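Local coordinates for A223 penton protein C-terminal domain-containing protein (Sulfolobus turreted icosahedral virus 1, PDB 6BO3) that forms part of the viral turret and probably helps build the penton projections at the fivefold vertices of the capsid, at residues D23-V28 with N112-G117; F37-R42 with V92-I97; Q85-Y90 with I129-F134; S144-S149 with T211-I216; T155-G160 with I218-I223. The protein carries 1 engineered substitution. One frame throughout, in Å; residues are numbered along the deposited sequence.

Contact 1 (D23-V28 with N112-G117); sequences DREYPV and NVKLKG
Asn112 donates an amide N-H to the carboxylate of Glu25, ND2 to OE1 2.8 Å, in a nearly straight bond of 177°. The acceptor lies in the amide plane, but the amide comes to OE1 from above the carboxylate plane, and the two flat groups are turned 65° against each other. Glu25 has CG between its backbone N and carbonyl carbon (chi1 41°), a setting that lifts the extended chain out over its neighbour. Asn112 OD1 rests 3.3 Å from Glu25 CB. A short amide suits this place because it can serve two acids: ND2 also bonds to Glu52 of strand 44-53, on the other flank.

Besides Pro27, the same face carries two lysines and another acid. Lys116 runs beside Asp23 in the same direction, its CG 3.8 Å from Asp23 OD1, and NZ stays 4.4 Å from that oxygen, too far for a salt bridge. Lys114 passes its CE 3.7 Å from Glu25 OE1 and ends in a weak, long ion pair with Glu52. Long aliphatic chains with charged ends fit a solvent-facing sheet surface.

Beneath the side chains runs an antiparallel backbone pairing. Arg24 exchanges N-H...O bonds with Leu115, and Tyr26 with Val113, each pair bonding in both directions. Branched Val28 and Val113 meet through their CG2 methyls, 3.5 Å apart.

The two strands begin the BIDG sheet of a jelly roll. Leu49 and Phe45 of strand 44-53 continue the face of Val113 and Leu115, while Phe37, Ile57 and Ile97 of the opposing sheet close over it and Tyr101 packs on Val28.

Contact 2 (F37-R42 with V92-I97); sequences FEIGER and VPIAEI
Phe37 is paired with Ile97 through two backbone bonds, Phe37 N to Ile97 O (2.7 Å) and Ile97 N to Phe37 O (2.9 Å). The same Phe37 O lies 3.3 Å from Glu96 CG, whose extended chain passes its aliphatic stem over the carbonyl. The benzyl ring leads away from Ile97 to strands 20-28 and 111-120, packing on Val22, Arg24, Tyr26 and Leu115. Glu38 faces Glu96 across a non-hydrogen-bonded pair, both on the outer side, where acids are at ease.

This is the C-H pairing of a jelly roll. On its other side strand 96-101 begins with a classic beta bulge, Ala95 and Glu96 both facing Leu62 of strand 57-62. Toward segment 37-42, Ala95 O takes two donors, Ile39 N at 2.8 Å and Gly40 N at 3.0 Å, from the same face of its carbonyl plane.

Ile39 turns inward as strand 34-38 ends. With CG1 anti to the carbonyl carbon (chi1 -56°), its CD1 reaches Ile97 CD1 at 3.9 Å and its CG1 meets Ile94 CG2 at 4.0 Å, three branched chains filling the end of the sandwich. Gly40 has a positive phi (103°), which glycine adopts readily, and its carbonyl O lies 3.4 Å from Ala95 CA.

Contact 3 (Q85-Y90 with I129-F134); sequences QILKFY and ISIENF
Lys88 and Glu132 lie aslant across each other on the outer face of an antiparallel pair, where strand 128-133 extends a jelly-roll sheet beyond its G strand, 85-93. Their salt bridge, Lys88 NZ to Glu132 OE1, is 3.4 Å long, and Lys88 CE comes 3.3 Å from Glu132 CD, so the stem of the lysine is pressed against the acid. Ser130, small enough to sit below, has OG 3.5 Å from Lys88 CB.

Further along that face, Ile86 sends CD1 to Phe134, meeting its CB at a tight 3.2 Å and then the start of the ring. CG1 of Ile86 stands anti to the carbonyl carbon (chi1 -61°), which carries the terminal methyl across to the neighbouring chain.

The other face is mostly apolar. Leu87 turns CD1 into the stem of Ile131, 3.6 Å from its CG1, at an oblique angle, whereas Phe89 and Ile129 run side by side. Branched and aromatic groups belong here because Ile79, Leu81 and Leu61 of the opposing sheet lie against them.

At the end of the pair, the amides of Gln85 and Asn133 are turned 47° apart. Gln85 OE1 is taken by Ser82 N, and NE2 donates to Asn133 OD1 at 3.1 Å.

Contact 4 (S144-S149 with T211-I216); sequences SGFGTS and TSSSAI
Ile216 N donates to Gly145 O at 2.9 Å with an angle of 165°, and Gly145 N returns a bond to Ile216 O. Two residues along, Ser214 O takes a longer bond from Gly147 N, 3.2 Å and bent to 136°, while Phe146 CA brings a C-H to 3.3 Å of it from the same side. Phe146 CG is anti to its backbone N (chi1 -156°), and this turns the ring back over the opposite strand, where one face lies on the peptide joining Ser214 to Ala215. Ala215 N sits over the centre of the ring, 3.5 Å above its plane. The small Ala215 lets the ring come down this far, its CB touching Phe146 CE1 at 3.7 Å. Ser213 OG meets the ring at its edge, in plane.

The pair opens the BIDG sheet of the second jelly roll, and it closes at a corner: near Gly147-Thr148 and Thr211-Ser212 both chains bend toward the other sheet of the sandwich. Gly145, lacking a side chain, is almost fully extended and Gly147 nearly so. On the inner face, beside the buried Ser214, Ile216 reaches over the glycines, its CD1 3.7 Å from Gly147 O, and packs on Met208 and Leu210.

At the corner Thr148 lays CG2 against Ser213 N. Ser214 OG donates to Ser212 O at 2.7 Å and also bonds to Asn168 ND2.

Contact 5 (T155-G160 with I218-I223); sequences TIPANG and IYEEVI
Glu220 is stretched out straight, with CG anti to its backbone N (chi1 177°) and the next torsion equally extended (179°), a shape that pushes its carboxylate into the bend formed by Ile156 to Gly160. There OE1 lies beside the proline ring, 3.2 Å from Pro157 CD. Ile156 CG2 meets the same oxygen at 3.4 Å. OE2 stands only 2.5 Å from Ala158 O, a separation so short that the acid may well be protonated, though this remains doubtful. A glutamate is long enough to reach from the strand to the turn.

Pro157 suits the bend through its fixed ring, which slides past the Glu220 chain in the opposite direction. Ala158 offers a small CB that faces both methyls of Val222, CG2 at 4.2 Å. Gly160 has a backbone (phi 164°) proper to glycine, and its CA comes within 3.5 Å of Glu221 O, a C-H...O approach.

The segment 155-160 is the connection between strands C and D of the second jelly roll, lying against the end of strand 213-222. Val199 of strand 193-199 touches both Ile156 and Glu220 and bonds to the backbone of Gly160, Leu162 of strand 160-167 packs on Ile156, and Asn159 OD1 accepts from Ala201 N.

The five contacts divide between two jelly rolls in tandem, contacts 1 to 3 in the first and contacts 4 and 5 in the second. Contact 2 joins contact 1 across the sandwich, with Leu115 CD2 3.7 Å from Phe37 CG, and contact 3 through Ile94 CD1, 3.5 Å from Phe89 CE1. Contacts 1 and 3 share a sheet without touching, their centres about 14 Å apart. Contacts 4 and 5 use opposite ends of strand 213-222, with centres about 20 Å apart. Between the domains, contacts 3 and 5 come nearest, about 9 Å between closest atoms, near the short link from strand 128-133 to strand 138-146. Contacts 2 and 4 lie farthest apart, about 54 Å between centres.

Contact 1 (D23-V28 with N112-G117)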
# COMPACT_ATOMS: atom_id res chain seq x y z
N ASP A 23 11.97 7.00 12.59
CA ASP A 23 10.92 5.98 12.48
C ASP A 23 10.10 6.10 13.76
O ASP A 23 10.51 5.63 14.84
CB ASP A 23 11.53 4.60 12.29
CG ASP A 23 10.50 3.51 11.93
OD1 ASP A 23 9.29 3.78 11.80
OD2 ASP A 23 10.92 2.35 11.78
N ARG A 24 8.97 6.78 13.63
CA ARG A 24 8.12 7.09 14.75
C ARG A 24 6.66 6.88 14.42
O ARG A 24 6.22 7.16 13.33
CB ARG A 24 8.28 8.55 15.13
CG ARG A 24 9.63 8.90 15.70
CD ARG A 24 9.77 8.44 17.14
NE ARG A 24 11.04 8.91 17.67
CZ ARG A 24 11.28 9.28 18.93
NH1 ARG A 24 10.33 9.29 19.86
NH2 ARG A 24 12.49 9.69 19.24
N GLU A 25 5.91 6.39 15.40
CA GLU A 25 4.47 6.42 15.32
C GLU A 25 3.83 6.88 16.63
O GLU A 25 4.27 6.49 17.72
CB GLU A 25 3.91 5.06 14.88
CG GLU A 25 4.58 3.85 15.49
CD GLU A 25 3.85 2.57 15.11
OE1 GLU A 25 3.20 2.55 14.04
OE2 GLU A 25 3.93 1.60 15.90
N TYR A 26 2.84 7.76 16.53
CA TYR A 26 2.11 8.23 17.70
C TYR A 26 0.61 8.22 17.42
O TYR A 26 0.18 8.59 16.33
CB TYR A 26 2.53 9.66 18.08
CG TYR A 26 4.01 9.96 18.03
CD1 TYR A 26 4.80 9.92 19.18
CD2 TYR A 26 4.62 10.32 16.84
CE1 TYR A 26 6.15 10.22 19.13
CE2 TYR A 26 5.97 10.62 16.78
CZ TYR A 26 6.73 10.56 17.92
OH TYR A 26 8.08 10.87 17.84
N PRO A 27 -0.19 7.80 18.42
CA PRO A 27 -1.63 7.88 18.34
C PRO A 27 -2.05 9.36 18.36
O PRO A 27 -1.42 10.18 19.02
CB PRO A 27 -2.09 7.14 19.61
CG PRO A 27 -0.97 7.29 20.58
CD PRO A 27 0.28 7.38 19.76
N VAL A 28 -3.08 9.68 17.59
CA VAL A 28 -3.66 11.02 17.55
C VAL A 28 -5.18 10.84 17.57
O VAL A 28 -5.77 10.16 16.71
CB VAL A 28 -3.18 11.83 16.30
CG1 VAL A 28 -3.81 13.20 16.24
CG2 VAL A 28 -1.68 11.92 16.32
N ASN A 112 -3.15 6.38 13.75
CA ASN A 112 -1.77 6.12 14.06
C ASN A 112 -0.97 6.95 13.06
O ASN A 112 -0.97 6.67 11.86
CB ASN A 112 -1.43 4.64 13.92
CG ASN A 112 0.01 4.35 14.23
OD1 ASN A 112 0.66 5.09 14.98
ND2 ASN A 112 0.54 3.28 13.66
N VAL A 113 -0.31 7.98 13.55
CA VAL A 113 0.43 8.88 12.70
C VAL A 113 1.91 8.47 12.66
O VAL A 113 2.58 8.40 13.71
CB VAL A 113 0.22 10.33 13.18
CG1 VAL A 113 1.10 11.29 12.40
CG2 VAL A 113 -1.24 10.71 13.03
N LYS A 114 2.40 8.13 11.46
CA LYS A 114 3.75 7.62 11.28
C LYS A 114 4.63 8.60 10.52
O LYS A 114 4.26 9.09 9.44
CB LYS A 114 3.78 6.28 10.54
CG LYS A 114 2.83 5.22 11.03
CD LYS A 114 2.55 4.23 9.90
CE LYS A 114 2.65 2.78 10.34
NZ LYS A 114 3.03 1.94 9.17
N LEU A 115 5.79 8.87 11.12
CA LEU A 115 6.85 9.69 10.54
C LEU A 115 8.08 8.81 10.30
O LEU A 115 8.67 8.22 11.23
CB LEU A 115 7.20 10.87 11.46
CG LEU A 115 8.12 11.91 10.83
CD1 LEU A 115 7.39 12.56 9.68
CD2 LEU A 115 8.58 12.93 11.87
N LYS A 116 8.44 8.71 9.02
CA LYS A 116 9.53 7.86 8.59
C LYS A 116 10.35 8.60 7.54
O LYS A 116 9.79 9.13 6.57
CB LYS A 116 9.02 6.58 7.91
CG LYS A 116 8.11 5.69 8.72
CD LYS A 116 7.81 4.46 7.89
CE LYS A 116 6.85 3.52 8.59
NZ LYS A 116 7.25 2.12 8.33
N GLY A 117 11.66 8.64 7.72
CA GLY A 117 12.53 9.25 6.73
C GLY A 117 13.92 9.51 7.25
O GLY A 117 14.38 8.87 8.20

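Contact 2 (F37-R42 with V92-I97)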
# COMPACT_ATOMS: atom_id res chain seq x y z
N PHE A 37 7.34 17.31 16.55
CA PHE A 37 8.58 16.68 16.18
C PHE A 37 9.69 17.66 15.82
O PHE A 37 9.58 18.44 14.87
CB PHE A 37 8.37 15.68 15.05
CG PHE A 37 9.49 14.71 14.94
CD1 PHE A 37 10.62 15.03 14.21
CD2 PHE A 37 9.46 13.51 15.64
CE1 PHE A 37 11.68 14.15 14.13
CE2 PHE A 37 10.51 12.63 15.56
CZ PHE A 37 11.62 12.94 14.81
N GLU A 38 10.78 17.63 16.59
CA GLU A 38 11.91 18.50 16.31
C GLU A 38 12.83 17.90 15.24
O GLU A 38 13.41 16.83 15.44
CB GLU A 38 12.71 18.86 17.56
CG GLU A 38 13.70 20.02 17.32
CD GLU A 38 14.82 20.11 18.34
OE1 GLU A 38 15.22 21.25 18.68
OE2 GLU A 38 15.35 19.08 18.81
N ILE A 39 12.95 18.60 14.11
CA ILE A 39 13.89 18.24 13.04
C ILE A 39 15.24 18.94 13.26
O ILE A 39 16.31 18.36 12.98
CB ILE A 39 13.34 18.61 11.63
CG1 ILE A 39 11.97 17.97 11.33
CG2 ILE A 39 14.35 18.23 10.56
CD1 ILE A 39 11.94 16.45 11.31
N GLY A 40 15.21 20.17 13.76
CA GLY A 40 16.42 20.93 14.10
C GLY A 40 16.74 21.99 13.05
O GLY A 40 16.21 21.94 11.93
N GLU A 41 17.62 22.92 13.42
CA GLU A 41 17.79 24.17 12.66
C GLU A 41 18.34 24.06 11.23
O GLU A 41 17.74 24.62 10.32
CB GLU A 41 18.61 25.21 13.47
CG GLU A 41 20.04 24.83 13.83
CD GLU A 41 20.90 26.04 14.22
OE1 GLU A 41 20.36 26.99 14.82
OE2 GLU A 41 22.12 26.03 13.93
N ARG A 42 19.44 23.35 11.02
CA ARG A 42 20.15 23.48 9.73
C ARG A 42 19.93 22.25 8.86
O ARG A 42 20.86 21.77 8.21
CB ARG A 42 21.64 23.73 9.98
N VAL A 92 13.09 18.78 2.31
CA VAL A 92 12.29 19.92 2.77
C VAL A 92 12.99 20.53 4.00
O VAL A 92 13.19 19.82 5.00
CB VAL A 92 10.82 19.51 3.09
CG1 VAL A 92 9.98 20.69 3.53
CG2 VAL A 92 10.15 18.81 1.89
N PRO A 93 13.38 21.81 3.94
CA PRO A 93 14.03 22.43 5.09
C PRO A 93 12.96 22.76 6.13
O PRO A 93 12.11 23.62 5.92
CB PRO A 93 14.67 23.70 4.50
CG PRO A 93 13.85 24.04 3.31
CD PRO A 93 13.09 22.80 2.88
N ILE A 94 12.97 22.00 7.21
CA ILE A 94 11.96 22.10 8.25
C ILE A 94 12.75 22.03 9.53
O ILE A 94 13.69 21.25 9.61
CB ILE A 94 11.01 20.88 8.26
CG1 ILE A 94 10.22 20.76 6.97
CG2 ILE A 94 10.05 20.96 9.44
CD1 ILE A 94 9.48 19.45 6.84
N ALA A 95 12.39 22.85 10.51
CA ALA A 95 12.93 22.73 11.86
C ALA A 95 12.01 21.95 12.81
O ALA A 95 12.49 21.37 13.77
CB ALA A 95 13.24 24.09 12.44
N GLU A 96 10.70 21.98 12.55
CA GLU A 96 9.71 21.29 13.40
C GLU A 96 8.49 20.91 12.56
O GLU A 96 8.10 21.68 11.68
CB GLU A 96 9.29 22.16 14.61
CG GLU A 96 8.32 21.46 15.55
CD GLU A 96 7.92 22.26 16.78
OE1 GLU A 96 7.37 21.63 17.71
OE2 GLU A 96 8.12 23.49 16.83
N ILE A 97 7.96 19.71 12.81
CA ILE A 97 6.68 19.25 12.28
C ILE A 97 5.72 19.16 13.47
O ILE A 97 6.01 18.48 14.48
CB ILE A 97 6.77 17.87 11.57
CG1 ILE A 97 7.76 17.87 10.40
CG2 ILE A 97 5.40 17.43 11.06
CD1 ILE A 97 8.28 16.49 10.05

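Contact 3 (Q85-Y90 with I129-F134)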
# COMPACT_ATOMS: atom_id res chain seq x y z
N GLN A 85 -4.41 9.67 4.30
CA GLN A 85 -3.53 10.41 3.41
C GLN A 85 -2.08 10.35 3.86
O GLN A 85 -1.78 10.12 5.05
CB GLN A 85 -4.00 11.86 3.23
CG GLN A 85 -5.18 11.95 2.29
CD GLN A 85 -5.45 13.36 1.84
OE1 GLN A 85 -5.41 14.29 2.64
NE2 GLN A 85 -5.73 13.54 0.54
N ILE A 86 -1.19 10.53 2.89
CA ILE A 86 0.24 10.49 3.11
C ILE A 86 0.84 11.80 2.61
O ILE A 86 0.52 12.27 1.50
CB ILE A 86 0.91 9.30 2.40
CG1 ILE A 86 0.36 7.98 2.93
CG2 ILE A 86 2.43 9.32 2.57
CD1 ILE A 86 0.66 6.84 2.00
N LEU A 87 1.69 12.39 3.46
CA LEU A 87 2.44 13.59 3.11
C LEU A 87 3.91 13.19 2.85
O LEU A 87 4.64 12.68 3.72
CB LEU A 87 2.28 14.66 4.20
CG LEU A 87 3.09 15.96 4.05
CD1 LEU A 87 2.62 16.73 2.84
CD2 LEU A 87 2.96 16.85 5.27
N LYS A 88 4.30 13.37 1.60
CA LYS A 88 5.62 12.99 1.13
C LYS A 88 6.49 14.25 1.11
O LYS A 88 6.05 15.34 0.70
CB LYS A 88 5.58 12.34 -0.26
CG LYS A 88 4.72 11.08 -0.42
CD LYS A 88 4.85 10.51 -1.83
CE LYS A 88 3.84 9.40 -2.12
NZ LYS A 88 4.28 8.50 -3.23
N PHE A 89 7.72 14.08 1.60
CA PHE A 89 8.72 15.13 1.68
C PHE A 89 9.91 14.72 0.84
O PHE A 89 10.39 13.57 0.91
CB PHE A 89 9.23 15.31 3.12
CG PHE A 89 8.16 15.64 4.13
CD1 PHE A 89 8.04 16.93 4.65
CD2 PHE A 89 7.31 14.66 4.61
CE1 PHE A 89 7.08 17.23 5.60
CE2 PHE A 89 6.33 14.96 5.55
CZ PHE A 89 6.22 16.25 6.06
N TYR A 90 10.41 15.68 0.07
CA TYR A 90 11.74 15.54 -0.51
C TYR A 90 12.59 16.79 -0.26
O TYR A 90 12.29 17.87 -0.81
CB TYR A 90 11.71 15.23 -2.02
CG TYR A 90 13.12 15.08 -2.56
CD1 TYR A 90 13.66 16.01 -3.45
CD2 TYR A 90 13.95 14.05 -2.11
CE1 TYR A 90 14.97 15.90 -3.90
CE2 TYR A 90 15.25 13.93 -2.55
CZ TYR A 90 15.76 14.85 -3.44
OH TYR A 90 17.05 14.73 -3.88
N ILE A 129 6.96 18.84 -1.58
CA ILE A 129 6.01 17.98 -0.87
C ILE A 129 4.96 17.49 -1.87
O ILE A 129 4.79 18.07 -2.95
CB ILE A 129 5.35 18.64 0.38
CG1 ILE A 129 4.53 19.90 0.01
CG2 ILE A 129 6.39 18.95 1.44
CD1 ILE A 129 3.73 20.45 1.18
N SER A 130 4.32 16.38 -1.55
CA SER A 130 3.17 15.93 -2.32
C SER A 130 2.28 15.19 -1.36
O SER A 130 2.68 14.87 -0.25
CB SER A 130 3.55 15.04 -3.52
OG SER A 130 4.15 13.82 -3.11
N ILE A 131 1.04 14.98 -1.76
CA ILE A 131 0.09 14.30 -0.92
C ILE A 131 -0.59 13.25 -1.77
O ILE A 131 -0.99 13.53 -2.90
CB ILE A 131 -0.94 15.27 -0.30
CG1 ILE A 131 -0.26 16.16 0.75
CG2 ILE A 131 -2.09 14.50 0.34
CD1 ILE A 131 -1.13 17.23 1.38
N GLU A 132 -0.71 12.04 -1.25
CA GLU A 132 -1.55 11.06 -1.92
C GLU A 132 -2.40 10.25 -0.93
O GLU A 132 -2.12 10.22 0.28
CB GLU A 132 -0.71 10.15 -2.81
CG GLU A 132 0.29 9.26 -2.11
CD GLU A 132 0.86 8.19 -3.04
OE1 GLU A 132 0.99 8.48 -4.25
OE2 GLU A 132 1.16 7.07 -2.58
N ASN A 133 -3.46 9.66 -1.45
CA ASN A 133 -4.28 8.72 -0.69
C ASN A 133 -3.62 7.37 -0.70
O ASN A 133 -3.19 6.90 -1.75
CB ASN A 133 -5.68 8.56 -1.31
CG ASN A 133 -6.56 9.77 -1.08
OD1 ASN A 133 -6.25 10.62 -0.26
ND2 ASN A 133 -7.68 9.83 -1.79
N PHE A 134 -3.55 6.73 0.45
CA PHE A 134 -3.00 5.40 0.50
C PHE A 134 -4.13 4.41 0.58
O PHE A 134 -5.04 4.59 1.36
CB PHE A 134 -2.11 5.19 1.71
CG PHE A 134 -1.23 3.96 1.60
CD1 PHE A 134 -0.54 3.68 0.42
CD2 PHE A 134 -1.11 3.08 2.66
CE1 PHE A 134 0.25 2.56 0.30
CE2 PHE A 134 -0.31 1.95 2.56
CZ PHE A 134 0.37 1.69 1.37

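Contact 4 (S144-S149 with T211-I216)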
# COMPACT_ATOMS: atom_id res chain seq x y z
N SER A 144 -0.27 -22.88 -4.07
CA SER A 144 1.15 -23.03 -4.41
C SER A 144 1.39 -24.47 -4.88
O SER A 144 0.88 -25.44 -4.29
CB SER A 144 2.01 -22.71 -3.18
OG SER A 144 3.38 -23.02 -3.36
N GLY A 145 2.16 -24.62 -5.95
CA GLY A 145 2.53 -25.93 -6.41
C GLY A 145 3.43 -25.82 -7.61
O GLY A 145 3.87 -24.71 -7.98
N PHE A 146 3.72 -26.98 -8.18
CA PHE A 146 4.58 -27.09 -9.35
C PHE A 146 4.01 -28.31 -10.09
O PHE A 146 4.10 -29.46 -9.63
CB PHE A 146 6.05 -27.25 -8.93
CG PHE A 146 7.06 -26.82 -9.98
CD1 PHE A 146 8.04 -25.88 -9.66
CD2 PHE A 146 7.06 -27.37 -11.26
CE1 PHE A 146 9.00 -25.49 -10.59
CE2 PHE A 146 8.01 -26.98 -12.20
CZ PHE A 146 8.98 -26.04 -11.87
N GLY A 147 3.34 -28.03 -11.19
CA GLY A 147 2.82 -29.06 -12.06
C GLY A 147 2.10 -28.46 -13.25
O GLY A 147 2.49 -27.41 -13.76
N THR A 148 1.04 -29.14 -13.69
CA THR A 148 0.32 -28.82 -14.93
C THR A 148 -1.21 -28.64 -14.74
O THR A 148 -1.92 -28.39 -15.71
CB THR A 148 0.56 -29.92 -15.98
OG1 THR A 148 0.06 -31.17 -15.48
CG2 THR A 148 2.03 -30.06 -16.33
N SER A 149 -1.71 -28.82 -13.51
CA SER A 149 -3.12 -28.63 -13.18
C SER A 149 -3.32 -28.41 -11.67
O SER A 149 -2.38 -28.48 -10.88
CB SER A 149 -3.99 -29.81 -13.66
OG SER A 149 -3.70 -31.00 -12.95
N THR A 211 0.66 -26.61 -20.44
CA THR A 211 1.28 -27.42 -21.49
C THR A 211 2.65 -27.99 -21.10
O THR A 211 3.17 -28.86 -21.79
CB THR A 211 1.41 -26.62 -22.80
OG1 THR A 211 2.27 -25.49 -22.59
CG2 THR A 211 0.07 -26.12 -23.25
N SER A 212 3.26 -27.46 -20.03
CA SER A 212 4.37 -28.14 -19.35
C SER A 212 4.49 -27.73 -17.88
O SER A 212 4.03 -26.66 -17.44
CB SER A 212 5.71 -27.97 -20.09
OG SER A 212 6.34 -26.73 -19.83
N SER A 213 5.09 -28.63 -17.10
CA SER A 213 5.21 -28.42 -15.67
C SER A 213 5.91 -27.09 -15.32
O SER A 213 7.00 -26.80 -15.82
CB SER A 213 5.92 -29.60 -15.02
OG SER A 213 5.89 -29.45 -13.62
N SER A 214 5.27 -26.32 -14.45
CA SER A 214 5.62 -24.94 -14.16
C SER A 214 5.45 -24.62 -12.67
O SER A 214 4.56 -25.19 -12.04
CB SER A 214 4.67 -24.02 -14.91
OG SER A 214 4.60 -24.33 -16.29
N ALA A 215 6.24 -23.69 -12.14
CA ALA A 215 5.96 -23.13 -10.80
C ALA A 215 4.69 -22.28 -10.86
O ALA A 215 4.61 -21.30 -11.63
CB ALA A 215 7.12 -22.30 -10.26
N ILE A 216 3.72 -22.65 -10.02
CA ILE A 216 2.40 -22.04 -9.94
C ILE A 216 2.20 -21.35 -8.60
O ILE A 216 2.38 -21.96 -7.53
CB ILE A 216 1.28 -23.10 -10.04
CG1 ILE A 216 1.36 -23.85 -11.38
CG2 ILE A 216 -0.09 -22.46 -9.86
CD1 ILE A 216 0.80 -25.25 -11.29

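Contact 5 (T155-G160 with I218-I223)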
# COMPACT_ATOMS: atom_id res chain seq x y z
N THR A 155 -12.50 -21.31 -4.14
CA THR A 155 -13.42 -20.19 -4.10
C THR A 155 -12.65 -18.90 -3.84
O THR A 155 -11.84 -18.83 -2.92
CB THR A 155 -14.42 -20.39 -2.96
OG1 THR A 155 -15.19 -21.57 -3.22
CG2 THR A 155 -15.34 -19.18 -2.80
N ILE A 156 -12.90 -17.87 -4.65
CA ILE A 156 -12.27 -16.56 -4.44
C ILE A 156 -13.04 -15.81 -3.33
O ILE A 156 -14.26 -15.69 -3.39
CB ILE A 156 -12.14 -15.80 -5.78
CG1 ILE A 156 -10.97 -16.40 -6.57
CG2 ILE A 156 -11.92 -14.30 -5.55
CD1 ILE A 156 -11.08 -16.28 -8.07
N PRO A 157 -12.34 -15.34 -2.27
CA PRO A 157 -13.03 -14.84 -1.07
C PRO A 157 -13.62 -13.43 -1.14
O PRO A 157 -14.46 -13.07 -0.31
CB PRO A 157 -11.93 -14.85 -0.01
CG PRO A 157 -10.69 -14.60 -0.79
CD PRO A 157 -10.88 -15.39 -2.06
N ALA A 158 -13.19 -12.63 -2.11
CA ALA A 158 -13.52 -11.22 -2.11
C ALA A 158 -13.50 -10.65 -3.51
O ALA A 158 -13.00 -11.28 -4.44
CB ALA A 158 -12.54 -10.46 -1.23
N ASN A 159 -14.05 -9.45 -3.64
CA ASN A 159 -13.84 -8.65 -4.84
C ASN A 159 -12.37 -8.29 -4.88
O ASN A 159 -11.78 -7.94 -3.85
CB ASN A 159 -14.69 -7.38 -4.81
CG ASN A 159 -16.18 -7.65 -4.93
OD1 ASN A 159 -16.62 -8.66 -5.49
ND2 ASN A 159 -16.98 -6.72 -4.43
N GLY A 160 -11.77 -8.40 -6.05
CA GLY A 160 -10.38 -8.01 -6.24
C GLY A 160 -9.79 -8.56 -7.52
O GLY A 160 -10.47 -8.71 -8.54
N ILE A 218 -0.86 -18.82 -7.08
CA ILE A 218 -2.17 -18.21 -7.26
C ILE A 218 -2.58 -17.54 -5.95
O ILE A 218 -2.58 -18.17 -4.88
CB ILE A 218 -3.23 -19.25 -7.69
CG1 ILE A 218 -2.75 -20.06 -8.92
CG2 ILE A 218 -4.58 -18.57 -7.95
CD1 ILE A 218 -3.74 -21.10 -9.42
N TYR A 219 -2.96 -16.27 -6.04
CA TYR A 219 -3.43 -15.51 -4.90
C TYR A 219 -4.32 -14.38 -5.37
O TYR A 219 -4.41 -14.12 -6.58
CB TYR A 219 -2.24 -14.97 -4.10
CG TYR A 219 -1.33 -14.04 -4.86
CD1 TYR A 219 -0.32 -14.55 -5.68
CD2 TYR A 219 -1.46 -12.67 -4.75
CE1 TYR A 219 0.53 -13.70 -6.37
CE2 TYR A 219 -0.61 -11.80 -5.43
CZ TYR A 219 0.38 -12.33 -6.23
OH TYR A 219 1.22 -11.50 -6.91
N GLU A 220 -5.01 -13.73 -4.44
CA GLU A 220 -5.85 -12.60 -4.80
C GLU A 220 -5.33 -11.31 -4.16
O GLU A 220 -5.05 -11.27 -2.96
CB GLU A 220 -7.30 -12.84 -4.39
CG GLU A 220 -8.21 -11.66 -4.67
CD GLU A 220 -9.67 -11.88 -4.31
OE1 GLU A 220 -9.97 -12.66 -3.37
OE2 GLU A 220 -10.53 -11.25 -4.95
N GLU A 221 -5.20 -10.25 -4.97
CA GLU A 221 -4.96 -8.90 -4.46
C GLU A 221 -6.29 -8.34 -3.98
O GLU A 221 -7.24 -8.26 -4.76
CB GLU A 221 -4.39 -7.97 -5.53
CG GLU A 221 -2.99 -8.31 -6.00
CD GLU A 221 -2.42 -7.27 -6.96
OE1 GLU A 221 -1.18 -7.19 -7.08
OE2 GLU A 221 -3.21 -6.53 -7.58
N VAL A 222 -6.35 -7.96 -2.70
CA VAL A 222 -7.56 -7.43 -2.08
C VAL A 222 -7.25 -6.11 -1.39
O VAL A 222 -6.15 -5.90 -0.87
CB VAL A 222 -8.15 -8.42 -1.05
CG1 VAL A 222 -9.39 -7.84 -0.39
CG2 VAL A 222 -8.48 -9.75 -1.72
N ILE A 223 -8.24 -5.23 -1.38
CA ILE A 223 -8.12 -3.92 -0.77
C ILE A 223 -9.02 -3.82 0.47
O ILE A 223 -8.87 -4.59 1.41
CB ILE A 223 -8.49 -2.86 -1.78